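Local coordinates for protein 6-phosphogluconate dehydrogenase, NAD-binding (PDB 6SMT) that reduces imines to amines with S-enantioselectivity, probably by hydride transfer from the NADPH it binds, at residues A125-I130 / A178-F183. Sequence-based numbering, arbitrary orientation.
Sequences AIMTPI and ALLDLF. With NDP (NADPH dihydro-nicotinamide-adenine-dinucleotide phosphate), chain L; 2EH ((2S)-2-ethylhexan-1-ol), chain N.
M127 reaches the helix segment 178-183 mainly through its terminal methyl: CE lies 3.6 Å from L179 CB and 3.8 Å from L179 CD1, so it rests against the base and one branch of that leucine, the two side chains crossing at about a right angle. A looser approach, 4.3 Å from M127 CE to L180 CD2, brings in the second leucine. Bends at chi2 (-47°) and chi3 (-49°) turn CE toward the helix, although M127 CA and L179 CA remain 7.9 Å apart. The direct interface is small, 121 Å² in total, and bound 2-ethylhexanol lies beside it. L180 CD2 meets its C9 at 3.8 Å, M127 O approaches the same carbon, and the F183 ring sets one face over C7A of the alcohol, with F183 CE2 3.7 Å from that carbon. The geometry joins the end of strand 120-126 in the Rossmann-type nucleotide-binding domain to the long helix 171-199 that leads into the C-terminal helical domain, a layout shared by imine reductases and related beta-hydroxyacid dehydrogenases. On the cofactor side, I126 O comes within 3.2 Å of NADPH C5N. The alcohol's O7C is 3.3 Å from NADPH C4N, the carbon that carries the transferable hydride, and the alcohol probably marks the substrate region. Further out, M127 shares backbone hydrogen bonding with S139, T128 OG1 is hydrogen-bonded to S139 N, and L141 packs against both M127 and L179. Across the dimer, H210 of the second subunit packs on L179 and I221 of that subunit on F183.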
loop_
_atom_site.group_PDB
_atom_site.type_symbol
_atom_site.label_atom_id
_atom_site.label_comp_id
_atom_site.label_asym_id
_atom_site.label_seq_id
_atom_site.Cartn_x
_atom_site.Cartn_y
_atom_site.Cartn_z
ATOM N N ALA B 125 13.782 5.504 14.887
ATOM C CA ALA B 125 12.446 5.350 14.329
ATOM C C ALA B 125 12.159 3.857 14.230
ATOM O O ALA B 125 12.869 3.108 13.526
ATOM C CB ALA B 125 12.344 5.993 13.000
ATOM N N ILE B 126 11.126 3.435 14.924
ATOM C CA ILE B 126 10.641 2.044 14.915
ATOM C C ILE B 126 9.669 1.858 13.762
ATOM O O ILE B 126 8.688 2.604 13.643
ATOM C CB ILE B 126 9.954 1.682 16.246
ATOM C CG1 ILE B 126 10.880 1.935 17.451
ATOM C CG2 ILE B 126 9.455 0.219 16.196
ATOM C CD1 ILE B 126 10.110 2.000 18.726
ATOM N N MET B 127 9.979 0.944 12.843
ATOM C CA MET B 127 9.271 0.814 11.568
ATOM C C MET B 127 8.385 -0.421 11.510
ATOM O O MET B 127 7.887 -0.753 10.408
ATOM C CB MET B 127 10.303 0.774 10.434
ATOM C CG MET B 127 11.222 1.980 10.442
ATOM S SD MET B 127 10.502 3.567 10.624
ATOM C CE MET B 127 9.192 3.538 9.423
ATOM N N THR B 128 8.080 -1.033 12.639
ATOM C CA THR B 128 7.289 -2.271 12.685
ATOM C C THR B 128 6.357 -2.207 13.890
ATOM O O THR B 128 6.647 -1.513 14.861
ATOM C CB THR B 128 8.230 -3.485 12.676
ATOM O OG1 THR B 128 9.182 -3.333 13.769
ATOM C CG2 THR B 128 9.019 -3.601 11.389
ATOM N N PRO B 129 5.312 -3.047 13.911
ATOM C CA PRO B 129 4.297 -2.963 14.970
ATOM C C PRO B 129 4.686 -3.711 16.242
ATOM O O PRO B 129 5.735 -4.400 16.321
ATOM C CB PRO B 129 3.068 -3.623 14.297
ATOM C CG PRO B 129 3.643 -4.531 13.334
ATOM C CD PRO B 129 4.832 -3.811 12.727
ATOM N N ILE B 130 3.902 -3.564 17.294
ATOM C CA ILE B 130 4.336 -4.018 18.635
ATOM C C ILE B 130 4.603 -5.536 18.685
ATOM O O ILE B 130 5.517 -5.932 19.411
ATOM C CB ILE B 130 3.418 -3.599 19.773
ATOM C CG1 ILE B 130 2.096 -4.285 19.640
ATOM C CG2 ILE B 130 3.309 -2.117 19.900
ATOM C CD1 ILE B 130 1.258 -4.191 20.943
ATOM N N ALA B 178 9.241 9.353 5.032
ATOM C CA ALA B 178 8.965 8.666 3.744
ATOM C C ALA B 178 8.227 7.355 3.958
ATOM O O ALA B 178 7.210 7.011 3.266
ATOM C CB ALA B 178 10.270 8.440 2.974
ATOM N N LEU B 179 8.686 6.534 4.875
ATOM C CA LEU B 179 8.186 5.178 5.060
ATOM C C LEU B 179 6.797 5.222 5.685
ATOM O O LEU B 179 5.879 4.425 5.315
ATOM C CB LEU B 179 9.150 4.392 5.921
ATOM C CG LEU B 179 10.533 4.185 5.271
ATOM C CD1 LEU B 179 11.484 3.678 6.349
ATOM C CD2 LEU B 179 10.464 3.209 4.113
ATOM N N LEU B 180 6.530 6.123 6.622
ATOM C CA LEU B 180 5.173 6.212 7.179
ATOM C C LEU B 180 4.202 6.781 6.175
ATOM O O LEU B 180 2.995 6.497 6.255
ATOM C CB LEU B 180 5.243 7.151 8.376
ATOM C CG LEU B 180 5.954 6.578 9.589
ATOM C CD1 LEU B 180 5.975 7.637 10.703
ATOM C CD2 LEU B 180 5.365 5.294 10.121
ATOM N N ASP B 181 4.624 7.665 5.311
ATOM C CA ASP B 181 3.806 8.159 4.192
ATOM C C ASP B 181 3.306 6.953 3.383
ATOM O O ASP B 181 2.089 6.798 3.175
ATOM C CB ASP B 181 4.640 9.122 3.389
ATOM C CG ASP B 181 4.101 9.632 2.130
ATOM O OD1 ASP B 181 2.891 9.397 1.859
ATOM O OD2 ASP B 181 4.872 10.294 1.424
ATOM N N LEU B 182 4.231 6.118 2.954
ATOM C CA LEU B 182 3.834 4.873 2.223
ATOM C C LEU B 182 2.859 4.072 3.063
ATOM O O LEU B 182 1.817 3.608 2.556
ATOM C CB LEU B 182 5.093 4.115 1.882
ATOM C CG LEU B 182 4.878 2.702 1.377
ATOM C CD1 LEU B 182 4.071 2.725 0.101
ATOM C CD2 LEU B 182 6.159 1.952 1.249
ATOM N N PHE B 183 3.222 3.812 4.305
ATOM C CA PHE B 183 2.443 2.936 5.167
ATOM C C PHE B 183 1.014 3.451 5.358
ATOM O O PHE B 183 0.018 2.742 5.118
ATOM C CB PHE B 183 3.116 2.779 6.505
ATOM C CG PHE B 183 2.291 1.965 7.470
ATOM C CD1 PHE B 183 2.130 0.606 7.316
ATOM C CD2 PHE B 183 1.585 2.581 8.495
ATOM C CE1 PHE B 183 1.301 -0.113 8.171
ATOM C CE2 PHE B 183 0.786 1.872 9.371
ATOM C CZ PHE B 183 0.646 0.517 9.206
HETATM P PA NDP L . 1.269 6.960 21.530
HETATM O O1A NDP L . 1.911 7.487 20.280
HETATM O O2A NDP L . -0.222 6.889 21.639
HETATM O O5B NDP L . 1.874 7.744 22.768
HETATM C C5B NDP L . 1.373 7.390 24.070
HETATM C C4B NDP L . 2.463 7.640 25.081
HETATM O O4B NDP L . 2.862 9.040 25.078
HETATM C C3B NDP L . 1.985 7.356 26.519
HETATM O O3B NDP L . 3.053 6.895 27.324
HETATM C C2B NDP L . 1.538 8.736 26.954
HETATM O O2B NDP L . 1.485 9.008 28.351
HETATM C C1B NDP L . 2.698 9.535 26.395
HETATM N N9A NDP L . 2.463 10.973 26.321
HETATM C C8A NDP L . 1.597 11.654 25.496
HETATM N N7A NDP L . 1.648 12.954 25.673
HETATM C C5A NDP L . 2.583 13.150 26.675
HETATM C C6A NDP L . 3.063 14.296 27.360
HETATM N N6A NDP L . 2.727 15.544 27.049
HETATM N N1A NDP L . 3.981 14.094 28.330
HETATM C C2A NDP L . 4.378 12.854 28.628
HETATM N N3A NDP L . 3.978 11.705 28.072
HETATM C C4A NDP L . 3.066 11.921 27.117
HETATM O O3 NDP L . 1.769 5.485 21.912
HETATM P PN NDP L . 2.495 4.268 21.261
HETATM O O1N NDP L . 3.045 3.461 22.350
HETATM O O2N NDP L . 1.569 3.606 20.304
HETATM O O5D NDP L . 3.660 4.896 20.348
HETATM C C5D NDP L . 4.767 5.566 20.941
HETATM C C4D NDP L . 5.623 6.068 19.804
HETATM O O4D NDP L . 6.112 4.911 19.078
HETATM C C3D NDP L . 4.932 6.980 18.781
HETATM O O3D NDP L . 5.748 8.074 18.379
HETATM C C2D NDP L . 4.695 6.044 17.610
HETATM O O2D NDP L . 4.614 6.667 16.331
HETATM C C1D NDP L . 5.850 5.081 17.683
HETATM N N1N NDP L . 5.561 3.750 17.115
HETATM C C2N NDP L . 4.477 3.033 17.545
HETATM C C3N NDP L . 4.139 1.849 16.982
HETATM C C7N NDP L . 2.968 1.063 17.422
HETATM O O7N NDP L . 2.744 0.012 16.780
HETATM N N7N NDP L . 2.220 1.425 18.450
HETATM C C4N NDP L . 4.909 1.322 15.873
HETATM C C5N NDP L . 6.081 2.086 15.497
HETATM C C6N NDP L . 6.398 3.206 16.109
HETATM P P2B NDP L . 0.151 8.519 29.143
HETATM O O1X NDP L . 0.270 9.266 30.505
HETATM O O2X NDP L . -1.042 9.032 28.341
HETATM O O3X NDP L . 0.124 7.048 29.258
HETATM C C7 2EH N . 3.349 2.830 12.273
HETATM C C8 2EH N . 4.755 0.833 11.692
HETATM C C9 2EH N . 5.413 1.508 10.501
HETATM C C12 2EH N . 1.181 0.676 13.010
HETATM C C7A 2EH N . 3.354 1.333 11.966
HETATM O O7C 2EH N . 3.467 3.266 13.628
HETATM C CBA 2EH N . 2.635 0.445 12.948
HETATM C CCA 2EH N . 0.384 -0.498 13.417
HETATM C CCB 2EH N . -1.060 -0.315 12.961
#